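Local coordinates for cytosolic iron-sulfur protein assembly protein 1 (Saccharomyces cerevisiae, PDB 2HES) that serves as an essential component of the cytosolic iron-sulfur protein assembly machinery, required for the maturation of extramitochondrial iron-sulfur proteins, at residues 226-229 with 230-233; 202-205 with 206-209. All blocks are in the same frame, centred on the assembly; numbering follows the deposited sequence.

Interaction 1: residues 226-229 with 230-233; sequences WKYM and GDDE
The phenol ring of Tyr228 lies with one face over the backbone of Gly230, while Asp231 OD1 sits at the ring edge, in its plane, beside the hydroxyl. Gly230 N is 3.4 Å above the ring plane, over its centre. Gly230 CA lies 3.8 Å from the centroid of the Tyr228 ring, over the face, and forms a CH-pi contact; its closest approach is to Tyr228 CZ, at 3.3 Å. The first torsion of Tyr228 sets CG anti to the backbone N (chi1 169°) and sends the ring forward along the chain, over Gly230. The Tyr228 hydroxyl then donates to Asp231 OD1 across 2.6 Å. The ring and the Asp231 carboxylate are turned 82° apart, and the donor meets OD1 from above the carboxylate plane, 58° out of it.

Met229 and Gly230 both make backbone hydrogen bonds to Glu238 of the adjacent strand 237-244, a pattern consistent with a beta bulge near the end of strand 223-231. At Gly230 the positive phi would jam a side chain against Met229 O, a strain that glycine avoids. Tyr228 also meets the ring of Phe212 at a slant. A phenylalanine in place of Tyr228 could still cover Gly230, but would probably deprive Asp231 OD1 of its hydroxyl donor and set the carboxylate freer to turn.

The other oxygen, Asp231 OD2, comes close to the like-charged Asp235 OD1. That proximity would tend to raise the cost of a negative charge on Asp231, and the short bond from the phenol may offset part of it by stabilising the carboxylate.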
ATOM      1  N   TRP A 226     -11.837 -10.710  -2.723  1.00 12.89           N
ATOM      2  CA  TRP A 226     -12.296 -10.868  -4.079  1.00 12.28           C
ATOM      3  C   TRP A 226     -11.514 -12.021  -4.680  1.00 12.50           C
ATOM      4  O   TRP A 226     -10.299 -12.141  -4.444  1.00 12.57           O
ATOM      5  CB  TRP A 226     -11.947  -9.600  -4.854  1.00 13.42           C
ATOM      6  CG  TRP A 226     -12.491  -8.335  -4.275  1.00 13.49           C
ATOM      7  CD1 TRP A 226     -11.866  -7.495  -3.344  1.00 15.11           C
ATOM      8  CD2 TRP A 226     -13.722  -7.688  -4.642  1.00 15.07           C
ATOM      9  NE1 TRP A 226     -12.695  -6.398  -3.095  1.00 13.54           N
ATOM     10  CE2 TRP A 226     -13.806  -6.484  -3.901  1.00 16.70           C
ATOM     11  CE3 TRP A 226     -14.774  -8.008  -5.539  1.00 14.30           C
ATOM     12  CZ2 TRP A 226     -14.919  -5.608  -4.005  1.00 14.61           C
ATOM     13  CZ3 TRP A 226     -15.891  -7.113  -5.635  1.00 15.38           C
ATOM     14  CH2 TRP A 226     -15.937  -5.950  -4.872  1.00 13.95           C
ATOM     15  N   LYS A 227     -12.161 -12.756  -5.575  1.00 13.41           N
ATOM     16  CA  LYS A 227     -11.558 -13.928  -6.184  1.00 14.87           C
ATOM     17  C   LYS A 227     -11.676 -13.880  -7.696  1.00 14.09           C
ATOM     18  O   LYS A 227     -12.761 -13.659  -8.230  1.00 15.17           O
ATOM     19  CB  LYS A 227     -12.336 -15.138  -5.734  1.00 16.50           C
ATOM     20  CG  LYS A 227     -11.933 -16.454  -6.480  1.00 18.16           C
ATOM     21  CD  LYS A 227     -12.768 -17.643  -5.889  1.00 16.41           C
ATOM     22  CE  LYS A 227     -12.486 -18.035  -4.512  1.00 23.75           C
ATOM     23  NZ  LYS A 227     -13.661 -19.030  -4.322  1.00 19.95           N
ATOM     24  N   TYR A 228     -10.558 -14.110  -8.379  1.00 14.27           N
ATOM     25  CA  TYR A 228     -10.567 -14.225  -9.836  1.00 14.42           C
ATOM     26  C   TYR A 228     -11.245 -15.542 -10.288  1.00 14.81           C
ATOM     27  O   TYR A 228     -10.993 -16.592  -9.705  1.00 14.31           O
ATOM     28  CB  TYR A 228      -9.120 -14.196 -10.298  1.00 15.31           C
ATOM     29  CG  TYR A 228      -8.856 -14.559 -11.719  1.00 16.60           C
ATOM     30  CD1 TYR A 228      -9.219 -13.714 -12.747  1.00 16.49           C
ATOM     31  CD2 TYR A 228      -8.137 -15.722 -12.045  1.00 17.84           C
ATOM     32  CE1 TYR A 228      -8.929 -14.007 -14.069  1.00 21.10           C
ATOM     33  CE2 TYR A 228      -7.806 -16.004 -13.380  1.00 17.33           C
ATOM     34  CZ  TYR A 228      -8.228 -15.145 -14.375  1.00 19.72           C
ATOM     35  OH  TYR A 228      -7.961 -15.436 -15.697  1.00 19.58           O
ATOM     36  N   MET A 229     -12.086 -15.446 -11.324  1.00 15.81           N
ATOM     37  CA  MET A 229     -12.932 -16.558 -11.761  1.00 16.34           C
ATOM     38  C   MET A 229     -12.704 -16.853 -13.247  1.00 17.09           C
ATOM     39  O   MET A 229     -13.523 -17.510 -13.878  1.00 17.74           O
ATOM     40  CB  MET A 229     -14.427 -16.231 -11.477  1.00 15.31           C
ATOM     41  CG  MET A 229     -14.819 -16.042 -10.006  1.00 16.11           C
ATOM     42  SD  MET A 229     -14.713 -17.579  -9.117  1.00 19.05           S
ATOM     43  CE  MET A 229     -16.132 -18.463  -9.778  1.00 14.56           C
ATOM     44  N   GLY A 230     -11.566 -16.398 -13.776  1.00 17.47           N
ATOM     45  CA  GLY A 230     -11.090 -16.712 -15.129  1.00 17.72           C
ATOM     46  C   GLY A 230     -11.377 -15.574 -16.099  1.00 18.30           C
ATOM     47  O   GLY A 230     -12.110 -14.625 -15.776  1.00 17.06           O
ATOM     48  N   ASP A 231     -10.793 -15.672 -17.285  1.00 19.51           N
ATOM     49  CA  ASP A 231     -10.997 -14.651 -18.318  1.00 22.65           C
ATOM     50  C   ASP A 231     -12.309 -14.890 -19.050  1.00 25.16           C
ATOM     51  O   ASP A 231     -12.754 -16.036 -19.139  1.00 25.16           O
ATOM     52  CB  ASP A 231      -9.839 -14.704 -19.293  1.00 22.96           C
ATOM     53  CG  ASP A 231      -8.579 -14.070 -18.734  1.00 25.86           C
ATOM     54  OD1 ASP A 231      -8.506 -13.729 -17.535  1.00 23.16           O
ATOM     55  OD2 ASP A 231      -7.615 -13.926 -19.511  1.00 31.64           O
ATOM     56  N   ASP A 232     -12.952 -13.813 -19.519  1.00 26.24           N
ATOM     57  CA  ASP A 232     -14.120 -13.950 -20.341  1.00 28.82           C
ATOM     58  C   ASP A 232     -13.680 -14.026 -21.804  1.00 29.76           C
ATOM     59  O   ASP A 232     -12.485 -14.053 -22.114  1.00 29.65           O
ATOM     60  CB  ASP A 232     -15.155 -12.844 -20.044  1.00 29.37           C
ATOM     61  CG  ASP A 232     -14.752 -11.476 -20.607  1.00 29.17           C
ATOM     62  OD1 ASP A 232     -13.708 -11.388 -21.301  1.00 26.56           O
ATOM     63  OD2 ASP A 232     -15.497 -10.507 -20.314  1.00 32.16           O
ATOM     64  N   GLU A 233     -14.653 -14.084 -22.702  1.00 33.41           N
ATOM     65  CA  GLU A 233     -14.366 -14.253 -24.133  1.00 35.36           C
ATOM     66  C   GLU A 233     -13.565 -13.090 -24.733  1.00 36.96           C
ATOM     67  O   GLU A 233     -12.870 -13.249 -25.770  1.00 37.96           O
ATOM     68  CB  GLU A 233     -15.672 -14.473 -24.899  1.00 34.89           C
TER

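Interaction 2: residues 202-205 with 206-209; sequences SSDF and DKTE
Where the innermost strand of a propeller blade, 200-205, runs out into its turn, Lys207 folds back to grip Asp204 and the carbonyl of Phe205. The lysine chain bends at its second and fourth torsions (chi2 -58°, chi4 -69°), which brings the ammonium back alongside the strand end. Of its two bonds within 202-209, the firmer is to the main chain: Lys207 NZ lies 2.8 Å from Phe205 O, in the carbonyl plane, with a C=O...N angle of 159°. The salt bridge to Asp204 is longer and weak as a hydrogen bond, Lys207 NZ to Asp204 OD1 measuring 3.1 Å, and the two side chains cross at about a right angle.

Both groups find their strongest polar partner in Trp258, on strand 253-258 of the next blade: Lys207 NZ donates to Trp258 O, and Asp204 OD2 accepts from Trp258 N. The ammonium is thus held by two carbonyls and a carboxylate, which would be expected to steady its positive charge.

Within the turn, Asp206 OD1 takes two donors from the same face of its plane, Thr208 OG1 at 2.7 Å and Thr208 N at 2.9 Å, while Asp206 OD2 forms a salt bridge with Arg213. The bond from Thr208 N defines an Asx turn, which opens the connection between the first two antiparallel strands of a WD40 blade.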
ATOM      1  N   SER A 202      -7.488   1.029   0.175  1.00 16.66           N
ATOM      2  CA  SER A 202      -6.313   0.191  -0.182  1.00 15.55           C
ATOM      3  C   SER A 202      -6.740  -1.204  -0.500  1.00 15.46           C
ATOM      4  O   SER A 202      -7.848  -1.625  -0.156  1.00 15.31           O
ATOM      5  CB  SER A 202      -5.274   0.166   0.939  1.00 16.94           C
ATOM      6  OG  SER A 202      -5.737  -0.647   1.995  1.00 17.24           O
ATOM      7  N   SER A 203      -5.851  -1.916  -1.171  1.00 14.98           N
ATOM      8  CA  SER A 203      -6.049  -3.352  -1.408  1.00 15.69           C
ATOM      9  C   SER A 203      -4.704  -4.064  -1.336  1.00 14.35           C
ATOM     10  O   SER A 203      -3.613  -3.410  -1.287  1.00 14.50           O
ATOM     11  CB  SER A 203      -6.679  -3.563  -2.772  1.00 17.17           C
ATOM     12  OG  SER A 203      -5.761  -3.338  -3.822  1.00 18.66           O
ATOM     13  N   ASP A 204      -4.731  -5.397  -1.318  1.00 14.26           N
ATOM     14  CA  ASP A 204      -3.442  -6.170  -1.337  1.00 14.65           C
ATOM     15  C   ASP A 204      -3.766  -7.521  -1.909  1.00 15.14           C
ATOM     16  O   ASP A 204      -4.829  -8.074  -1.594  1.00 14.98           O
ATOM     17  CB  ASP A 204      -2.852  -6.326   0.065  1.00 15.59           C
ATOM     18  CG  ASP A 204      -1.345  -6.658   0.058  1.00 17.52           C
ATOM     19  OD1 ASP A 204      -0.735  -6.709  -1.032  1.00 17.97           O
ATOM     20  OD2 ASP A 204      -0.791  -6.863   1.157  1.00 18.99           O
ATOM     21  N   PHE A 205      -2.861  -8.059  -2.729  1.00 15.51           N
ATOM     22  CA  PHE A 205      -3.091  -9.413  -3.311  1.00 15.16           C
ATOM     23  C   PHE A 205      -2.740 -10.566  -2.373  1.00 16.31           C
ATOM     24  O   PHE A 205      -1.872 -10.439  -1.548  1.00 16.63           O
ATOM     25  CB  PHE A 205      -2.276  -9.602  -4.585  1.00 15.58           C
ATOM     26  CG  PHE A 205      -2.771  -8.808  -5.743  1.00 13.45           C
ATOM     27  CD1 PHE A 205      -3.728  -9.366  -6.624  1.00 12.07           C
ATOM     28  CD2 PHE A 205      -2.310  -7.511  -5.974  1.00 15.52           C
ATOM     29  CE1 PHE A 205      -4.195  -8.672  -7.706  1.00 16.97           C
ATOM     30  CE2 PHE A 205      -2.800  -6.772  -7.089  1.00 13.60           C
ATOM     31  CZ  PHE A 205      -3.736  -7.379  -7.953  1.00 14.37           C
ATOM     32  N   ASP A 206      -3.463 -11.685  -2.535  1.00 16.39           N
ATOM     33  CA  ASP A 206      -3.199 -12.923  -1.834  1.00 15.73           C
ATOM     34  C   ASP A 206      -1.809 -13.327  -2.258  1.00 15.72           C
ATOM     35  O   ASP A 206      -1.450 -13.155  -3.440  1.00 16.42           O
ATOM     36  CB  ASP A 206      -4.211 -13.986  -2.314  1.00 15.35           C
ATOM     37  CG  ASP A 206      -4.161 -15.322  -1.503  1.00 16.44           C
ATOM     38  OD1 ASP A 206      -3.244 -15.561  -0.633  1.00 17.37           O
ATOM     39  OD2 ASP A 206      -5.109 -16.109  -1.772  1.00 17.48           O
ATOM     40  N   LYS A 207      -1.025 -13.849  -1.320  1.00 15.66           N
ATOM     41  CA  LYS A 207       0.331 -14.339  -1.664  1.00 16.43           C
ATOM     42  C   LYS A 207       0.378 -15.834  -1.970  1.00 17.87           C
ATOM     43  O   LYS A 207       1.427 -16.360  -2.362  1.00 17.54           O
ATOM     44  CB  LYS A 207       1.343 -13.961  -0.571  1.00 17.00           C
ATOM     45  CG  LYS A 207       1.254 -12.509  -0.166  1.00 16.04           C
ATOM     46  CD  LYS A 207       1.463 -11.529  -1.362  1.00 16.86           C
ATOM     47  CE  LYS A 207       1.680 -10.074  -0.909  1.00 17.09           C
ATOM     48  NZ  LYS A 207       0.460  -9.445  -0.308  1.00 16.90           N
ATOM     49  N   THR A 208      -0.763 -16.515  -1.861  1.00 17.57           N
ATOM     50  CA  THR A 208      -0.878 -17.935  -2.251  1.00 17.30           C
ATOM     51  C   THR A 208      -0.526 -18.111  -3.708  1.00 16.97           C
ATOM     52  O   THR A 208      -0.985 -17.355  -4.561  1.00 17.27           O
ATOM     53  CB  THR A 208      -2.349 -18.459  -2.008  1.00 18.66           C
ATOM     54  OG1 THR A 208      -2.744 -18.226  -0.657  1.00 19.87           O
ATOM     55  CG2 THR A 208      -2.451 -19.956  -2.298  1.00 19.62           C
ATOM     56  N   GLU A 209       0.298 -19.125  -4.023  1.00 17.99           N
ATOM     57  CA  GLU A 209       0.620 -19.400  -5.429  1.00 18.39           C
ATOM     58  C   GLU A 209      -0.666 -19.717  -6.208  1.00 17.97           C
ATOM     59  O   GLU A 209      -1.621 -20.165  -5.613  1.00 19.60           O
ATOM     60  CB  GLU A 209       1.582 -20.596  -5.535  1.00 19.46           C
ATOM     61  CG  GLU A 209       3.004 -20.289  -4.919  1.00 23.25           C
ATOM     62  CD  GLU A 209       3.853 -19.293  -5.734  1.00 29.15           C
ATOM     63  OE1 GLU A 209       3.347 -18.754  -6.739  1.00 34.10           O
ATOM     64  OE2 GLU A 209       5.054 -19.032  -5.386  1.00 33.25           O
TER

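In the fold
Interactions 1 and 2 belong to one four-stranded antiparallel blade, and both contacts lie in the fifth WD repeat, following one another along the chain, 202-209 first. Their centres are 15 Å apart and their nearest atoms about 7 Å, so they do not touch. Interaction 2 lies about 11 Å from the chain centre, on the blade's innermost strand, and bonds to the neighbouring blade; interaction 1 lies about 23 Å out, on the third strand at the surface. Strand 213-218 runs between them, pairing with both: Cys215 bonds to the backbone of Asp204 and Leu214 to that of Trp226. One contact thus lies at the buried inner edge of the blade, the other at the surface end of its outer hairpin.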